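Local coordinates for protein serpin-ZX (Arabidopsis thaliana, PDB 3LE2) that inhibits metacaspase-9 through cleavage of its reactive centre loop and covalent binding, and limits RD21A activity to protect cells from programmed cell death, at residues 236-241 with 333-338; 278-283 with 368-373. One frame throughout, in Å; residues are numbered along the deposited sequence.

Interaction 1 of 2, residues 236-241 with 333-338; sequences FSMYFY and IEVNEE. With ACT (acetate ion), chain C.
Met238 alone carries the touch from 236-241 to 333-338, meeting Ile333 and Val335, and it illustrates how one long, unbranched side chain can span two layers of strands. Just before it, Ser237 faces a different way: its OG bonds to Asn377 ND2 and also lies near an acetate, probably from the crystallisation liquor, in a weak and unsettled bond.

Met238 leaves its strand fully extended, with CG anti to the backbone N (chi1 174°), and turns only at its last torsion (chi3 -78°). This brings the methyl tip to tip with the isoleucine, Met238 CE lying 3.6 Å from Ile333 CD1. The sulfur lies nearest the valine, Met238 SD being 3.7 Å from Val335 CG2, and CE nearest the isoleucine, two successive atoms of one side chain.

Tyr239 is turned to the Ser237 side, where acetate OXT sits at the ring edge 3.2 Å from Tyr239 CE1 and the hydroxyl bonds to Asn377 OD1. Phe240 follows, its CZ stopping 4.6 Å from Val335 CG2. Beyond Val335 the segment 333-338 leaves its strand in an Asx turn, Asn336 OD1 accepting from Glu338 N at 3.0 Å with the donor tilted 32° from the carbonyl plane; the reactive centre loop starts right after it.

Strand 236-243 lies between 220-226 and 370-376 in what serpins call sheet B, whereas 326-335 is a strand of sheet A, flanked by 167-176 and 277-289, and Met238 bridges the two layers here, with Val374 and Tyr227 against it.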
loop_
_atom_site.group_PDB
_atom_site.type_symbol
_atom_site.label_atom_id
_atom_site.label_comp_id
_atom_site.label_asym_id
_atom_site.label_seq_id
_atom_site.Cartn_x
_atom_site.Cartn_y
_atom_site.Cartn_z
ATOM N N PHE A 236 -11.443 3.359 -7.251
ATOM C CA PHE A 236 -10.673 2.443 -6.424
ATOM C C PHE A 236 -11.361 1.095 -6.392
ATOM O O PHE A 236 -12.583 1.018 -6.437
ATOM C CB PHE A 236 -10.559 2.978 -4.998
ATOM C CG PHE A 236 -9.841 4.292 -4.892
ATOM C CD1 PHE A 236 -10.551 5.481 -4.809
ATOM C CD2 PHE A 236 -8.457 4.337 -4.859
ATOM C CE1 PHE A 236 -9.894 6.690 -4.707
ATOM C CE2 PHE A 236 -7.785 5.547 -4.743
ATOM C CZ PHE A 236 -8.503 6.724 -4.666
ATOM N N SER A 237 -10.569 0.035 -6.317
ATOM C CA SER A 237 -11.095 -1.308 -6.077
ATOM C C SER A 237 -10.135 -2.085 -5.182
ATOM O O SER A 237 -8.954 -1.741 -5.055
ATOM C CB SER A 237 -11.292 -2.070 -7.392
ATOM O OG SER A 237 -12.065 -1.310 -8.296
ATOM N N MET A 238 -10.649 -3.133 -4.562
ATOM C CA MET A 238 -9.804 -4.050 -3.812
ATOM C C MET A 238 -9.848 -5.382 -4.526
ATOM O O MET A 238 -10.911 -5.847 -4.940
ATOM C CB MET A 238 -10.253 -4.189 -2.339
ATOM C CG MET A 238 -9.473 -5.258 -1.544
ATOM S SD MET A 238 -9.962 -5.424 0.187
ATOM C CE MET A 238 -9.117 -4.008 0.901
ATOM N N TYR A 239 -8.683 -5.983 -4.693
ATOM C CA TYR A 239 -8.593 -7.255 -5.364
ATOM C C TYR A 239 -8.117 -8.313 -4.388
ATOM O O TYR A 239 -7.233 -8.056 -3.547
ATOM C CB TYR A 239 -7.661 -7.149 -6.580
ATOM C CG TYR A 239 -8.223 -6.222 -7.639
ATOM C CD1 TYR A 239 -9.225 -6.647 -8.507
ATOM C CD2 TYR A 239 -7.779 -4.915 -7.737
ATOM C CE1 TYR A 239 -9.767 -5.785 -9.450
ATOM C CE2 TYR A 239 -8.294 -4.061 -8.677
ATOM C CZ TYR A 239 -9.286 -4.493 -9.536
ATOM O OH TYR A 239 -9.776 -3.607 -10.462
ATOM N N PHE A 240 -8.732 -9.490 -4.498
ATOM C CA PHE A 240 -8.405 -10.643 -3.666
ATOM C C PHE A 240 -7.833 -11.724 -4.562
ATOM O O PHE A 240 -8.467 -12.106 -5.540
ATOM C CB PHE A 240 -9.658 -11.186 -2.978
ATOM C CG PHE A 240 -10.338 -10.195 -2.074
ATOM C CD1 PHE A 240 -10.312 -10.361 -0.703
ATOM C CD2 PHE A 240 -11.009 -9.099 -2.601
ATOM C CE1 PHE A 240 -10.935 -9.460 0.133
ATOM C CE2 PHE A 240 -11.634 -8.191 -1.772
ATOM C CZ PHE A 240 -11.595 -8.373 -0.402
ATOM N N TYR A 241 -6.632 -12.192 -4.226
ATOM C CA TYR A 241 -5.973 -13.243 -4.978
ATOM C C TYR A 241 -5.930 -14.495 -4.127
ATOM O O TYR A 241 -5.151 -14.586 -3.171
ATOM C CB TYR A 241 -4.569 -12.818 -5.414
ATOM C CG TYR A 241 -4.566 -11.495 -6.140
ATOM C CD1 TYR A 241 -4.419 -11.425 -7.535
ATOM C CD2 TYR A 241 -4.721 -10.306 -5.436
ATOM C CE1 TYR A 241 -4.425 -10.191 -8.201
ATOM C CE2 TYR A 241 -4.727 -9.078 -6.082
ATOM C CZ TYR A 241 -4.581 -9.020 -7.454
ATOM O OH TYR A 241 -4.595 -7.781 -8.053
ATOM N N ILE A 333 -5.990 -1.310 7.255
ATOM C CA ILE A 333 -6.981 -1.776 6.299
ATOM C C ILE A 333 -8.159 -2.359 7.048
ATOM O O ILE A 333 -8.041 -2.774 8.207
ATOM C CB ILE A 333 -6.407 -2.804 5.292
ATOM C CG1 ILE A 333 -7.378 -3.009 4.122
ATOM C CG2 ILE A 333 -6.087 -4.124 5.983
ATOM C CD1 ILE A 333 -7.614 -1.760 3.275
ATOM N N GLU A 334 -9.309 -2.356 6.395
ATOM C CA GLU A 334 -10.507 -2.903 7.001
ATOM C C GLU A 334 -11.462 -3.387 5.937
ATOM O O GLU A 334 -11.650 -2.731 4.908
ATOM C CB GLU A 334 -11.198 -1.856 7.856
ATOM C CG GLU A 334 -12.589 -2.267 8.266
ATOM C CD GLU A 334 -13.230 -1.270 9.209
ATOM O OE1 GLU A 334 -12.866 -0.072 9.158
ATOM O OE2 GLU A 334 -14.101 -1.691 10.001
ATOM N N VAL A 335 -12.058 -4.541 6.192
ATOM C CA VAL A 335 -13.093 -5.071 5.324
ATOM C C VAL A 335 -14.339 -5.428 6.137
ATOM O O VAL A 335 -14.291 -6.278 7.029
ATOM C CB VAL A 335 -12.591 -6.303 4.534
ATOM C CG1 VAL A 335 -13.755 -7.071 3.942
ATOM C CG2 VAL A 335 -11.620 -5.874 3.449
ATOM N N ASN A 336 -15.448 -4.757 5.831
ATOM C CA ASN A 336 -16.735 -5.094 6.435
ATOM C C ASN A 336 -17.876 -4.973 5.412
ATOM O O ASN A 336 -17.629 -4.905 4.194
ATOM C CB ASN A 336 -16.992 -4.265 7.712
ATOM C CG ASN A 336 -17.067 -2.771 7.441
ATOM O OD1 ASN A 336 -17.581 -2.342 6.413
ATOM N ND2 ASN A 336 -16.562 -1.970 8.371
ATOM N N GLU A 337 -19.114 -4.942 5.899
ATOM C CA GLU A 337 -20.290 -4.989 5.018
ATOM C C GLU A 337 -20.671 -3.667 4.376
ATOM O O GLU A 337 -21.405 -3.651 3.392
ATOM C CB GLU A 337 -21.527 -5.492 5.782
ATOM C CG GLU A 337 -21.449 -6.925 6.273
ATOM C CD GLU A 337 -20.787 -7.037 7.630
ATOM O OE1 GLU A 337 -20.189 -6.041 8.090
ATOM O OE2 GLU A 337 -20.870 -8.127 8.227
ATOM N N GLU A 338 -20.168 -2.568 4.925
ATOM C CA GLU A 338 -20.660 -1.231 4.593
ATOM C C GLU A 338 -20.558 -0.838 3.111
ATOM O O GLU A 338 -19.462 -0.744 2.546
ATOM C CB GLU A 338 -19.983 -0.185 5.490
ATOM C CG GLU A 338 -20.028 -0.556 6.965
ATOM C CD GLU A 338 -19.477 0.525 7.865
ATOM O OE1 GLU A 338 -18.247 0.558 8.085
ATOM O OE2 GLU A 338 -20.281 1.338 8.360
HETATM C C ACT C . -13.000 -4.407 -11.169
HETATM O O ACT C . -13.275 -3.844 -10.072
HETATM O OXT ACT C . -12.503 -5.559 -11.103
HETATM C CH3 ACT C . -13.256 -3.746 -12.495
#

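Interaction 2 of 2, residues 278-283 with 368-373; sequences KIPKFK and HPFLLV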
loop_
_atom_site.group_PDB
_atom_site.type_symbol
_atom_site.label_atom_id
_atom_site.label_comp_id
_atom_site.label_asym_id
_atom_site.label_seq_id
_atom_site.Cartn_x
_atom_site.Cartn_y
_atom_site.Cartn_z
ATOM N N LYS A 278 -17.858 -16.487 -0.166
ATOM C CA LYS A 278 -17.572 -16.160 1.231
ATOM C C LYS A 278 -16.327 -15.299 1.404
ATOM O O LYS A 278 -15.232 -15.685 0.991
ATOM C CB LYS A 278 -17.437 -17.438 2.057
ATOM C CG LYS A 278 -18.705 -18.268 2.136
ATOM C CD LYS A 278 -19.801 -17.547 2.906
ATOM C CE LYS A 278 -21.103 -18.338 2.882
ATOM N NZ LYS A 278 -20.914 -19.730 3.391
ATOM N N ILE A 279 -16.506 -14.150 2.047
ATOM C CA ILE A 279 -15.413 -13.217 2.311
ATOM C C ILE A 279 -15.256 -12.951 3.820
ATOM O O ILE A 279 -16.173 -12.429 4.463
ATOM C CB ILE A 279 -15.662 -11.876 1.582
ATOM C CG1 ILE A 279 -15.906 -12.124 0.102
ATOM C CG2 ILE A 279 -14.482 -10.943 1.738
ATOM C CD1 ILE A 279 -14.761 -12.858 -0.571
ATOM N N PRO A 280 -14.089 -13.292 4.395
ATOM C CA PRO A 280 -13.937 -13.003 5.828
ATOM C C PRO A 280 -13.845 -11.515 6.094
ATOM O O PRO A 280 -13.204 -10.795 5.316
ATOM C CB PRO A 280 -12.597 -13.657 6.168
ATOM C CG PRO A 280 -11.841 -13.656 4.877
ATOM C CD PRO A 280 -12.896 -13.954 3.839
ATOM N N LYS A 281 -14.470 -11.051 7.175
ATOM C CA LYS A 281 -14.223 -9.689 7.636
ATOM C C LYS A 281 -12.805 -9.660 8.170
ATOM O O LYS A 281 -12.286 -10.696 8.594
ATOM C CB LYS A 281 -15.186 -9.311 8.767
ATOM C CG LYS A 281 -16.641 -9.233 8.351
ATOM C CD LYS A 281 -17.538 -8.784 9.496
ATOM C CE LYS A 281 -17.421 -7.284 9.762
ATOM N NZ LYS A 281 -18.162 -6.895 11.000
ATOM N N PHE A 282 -12.174 -8.490 8.158
ATOM C CA PHE A 282 -10.919 -8.295 8.891
ATOM C C PHE A 282 -10.628 -6.811 9.099
ATOM O O PHE A 282 -11.129 -5.961 8.375
ATOM C CB PHE A 282 -9.743 -8.979 8.184
ATOM C CG PHE A 282 -9.608 -8.605 6.736
ATOM C CD1 PHE A 282 -10.312 -9.303 5.751
ATOM C CD2 PHE A 282 -8.781 -7.561 6.349
ATOM C CE1 PHE A 282 -10.183 -8.962 4.394
ATOM C CE2 PHE A 282 -8.647 -7.217 4.992
ATOM C CZ PHE A 282 -9.346 -7.921 4.027
ATOM N N LYS A 283 -9.824 -6.505 10.108
ATOM C CA LYS A 283 -9.461 -5.125 10.396
ATOM C C LYS A 283 -8.125 -5.130 11.107
ATOM O O LYS A 283 -7.996 -5.728 12.171
ATOM C CB LYS A 283 -10.506 -4.459 11.294
ATOM C CG LYS A 283 -10.238 -2.986 11.558
ATOM C CD LYS A 283 -11.245 -2.382 12.546
ATOM C CE LYS A 283 -11.188 -0.856 12.520
ATOM N NZ LYS A 283 -12.189 -0.209 13.436
ATOM N N HIS A 368 -9.204 -19.308 3.436
ATOM C CA HIS A 368 -7.784 -19.544 3.651
ATOM C C HIS A 368 -7.017 -18.326 3.144
ATOM O O HIS A 368 -7.613 -17.446 2.536
ATOM C CB HIS A 368 -7.334 -20.838 2.974
ATOM C CG HIS A 368 -7.720 -20.933 1.533
ATOM N ND1 HIS A 368 -9.008 -21.210 1.124
ATOM C CD2 HIS A 368 -6.985 -20.802 0.400
ATOM C CE1 HIS A 368 -9.055 -21.238 -0.196
ATOM N NE2 HIS A 368 -7.840 -20.995 -0.660
ATOM N N PRO A 369 -5.706 -18.249 3.431
ATOM C CA PRO A 369 -4.929 -17.039 3.120
ATOM C C PRO A 369 -4.925 -16.605 1.655
ATOM O O PRO A 369 -4.777 -17.413 0.741
ATOM C CB PRO A 369 -3.518 -17.403 3.582
ATOM C CG PRO A 369 -3.772 -18.340 4.727
ATOM C CD PRO A 369 -4.937 -19.184 4.266
ATOM N N PHE A 370 -5.075 -15.301 1.462
ATOM C CA PHE A 370 -5.140 -14.702 0.144
ATOM C C PHE A 370 -4.348 -13.407 0.139
ATOM O O PHE A 370 -4.057 -12.853 1.203
ATOM C CB PHE A 370 -6.598 -14.443 -0.259
ATOM C CG PHE A 370 -7.425 -13.714 0.791
ATOM C CD1 PHE A 370 -8.108 -14.421 1.771
ATOM C CD2 PHE A 370 -7.570 -12.336 0.751
ATOM C CE1 PHE A 370 -8.893 -13.762 2.732
ATOM C CE2 PHE A 370 -8.354 -11.666 1.707
ATOM C CZ PHE A 370 -9.021 -12.385 2.696
ATOM N N LEU A 371 -3.978 -12.944 -1.054
ATOM C CA LEU A 371 -3.334 -11.651 -1.192
ATOM C C LEU A 371 -4.378 -10.585 -1.396
ATOM O O LEU A 371 -5.505 -10.872 -1.793
ATOM C CB LEU A 371 -2.376 -11.617 -2.379
ATOM C CG LEU A 371 -1.048 -12.338 -2.200
ATOM C CD1 LEU A 371 -0.271 -12.307 -3.499
ATOM C CD2 LEU A 371 -0.253 -11.701 -1.051
ATOM N N LEU A 372 -3.988 -9.347 -1.101
ATOM C CA LEU A 372 -4.846 -8.180 -1.234
ATOM C C LEU A 372 -4.111 -7.109 -2.008
ATOM O O LEU A 372 -2.919 -6.885 -1.786
ATOM C CB LEU A 372 -5.173 -7.594 0.141
ATOM C CG LEU A 372 -6.132 -8.319 1.075
ATOM C CD1 LEU A 372 -6.302 -7.490 2.341
ATOM C CD2 LEU A 372 -7.458 -8.540 0.378
ATOM N N VAL A 373 -4.830 -6.427 -2.894
ATOM C CA VAL A 373 -4.283 -5.276 -3.608
ATOM C C VAL A 373 -5.363 -4.189 -3.761
ATOM O O VAL A 373 -6.489 -4.473 -4.160
ATOM C CB VAL A 373 -3.717 -5.673 -5.003
ATOM C CG1 VAL A 373 -3.248 -4.443 -5.773
ATOM C CG2 VAL A 373 -2.575 -6.679 -4.853
#
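Two phenylalanines, one proline and one leucine make up the whole of the direct contact, and no hydrogen bond crosses between 278-283 and 368-373. The aromatic pair is Phe282 with Phe370: Phe282 CE1 comes to 4.0 Å from Phe370 CZ. It approaches Phe370 at the ring edge, near its plane, while from the Phe282 ring the same neighbour is met obliquely. The two ring planes are inclined at about 60°. Both side chains have CG between the backbone N and the carbonyl carbon, with chi1 near 50° in each, which carries each ring toward the opposite segment, where the two meet.

Sheet B, to which strand 370-376 belongs, is thus packed against a strand that changes allegiance. Around Lys281 the strand 277-289 is interrupted; its first part runs with 200-207 and 361-365, as in sheet C of serpins, and its later part pairs with 326-335 in sheet A. Pro280 and Phe282 stand before and after that break, and both touch Phe370 of strand 370-376.

The aliphatic-aromatic contacts complete the set. Pro280 CG lies 3.6 Å from Phe370 CE1, again at the ring edge, so the Phe370 rim is shared by a proline and an aromatic ring. Leu372, modelled in two conformers, in one of them places CD1 3.5 Å from Phe282 CZ and equally close to CE2, oblique to that ring. Val388 of strand 382-388 touches Phe282, Phe370 and Leu372 alike, while the ring of Phe240 meets Phe370. Among the polar groups, the CB of His368 is directed away from 278-283, and its NE2 bonds to the carbonyl oxygen of Pro243.

How the interactions relate
Interactions 1 and 2 have centres about 8 Å apart and interlock along the chain, their segments coming in the order 236-241, 278-283, 333-338, 368-373. Each contact has one strand of sheet B; facing it are 326-335 of sheet A in interaction 1 and, in interaction 2, strand 277-289 where it passes from sheet C to sheet A. In sheet B, 236-243 and 370-376 are antiparallel neighbours, Tyr239 N probably bonding to Val373 O (2.7 Å); in sheet A, 326-335 pairs with the later part of 277-289. The two contacts are both buried and adjoin, Phe240 packing on Phe370. Nearby, strand 326-335 runs out into the reactive centre loop, which in serpins inserts alongside it after cleavage.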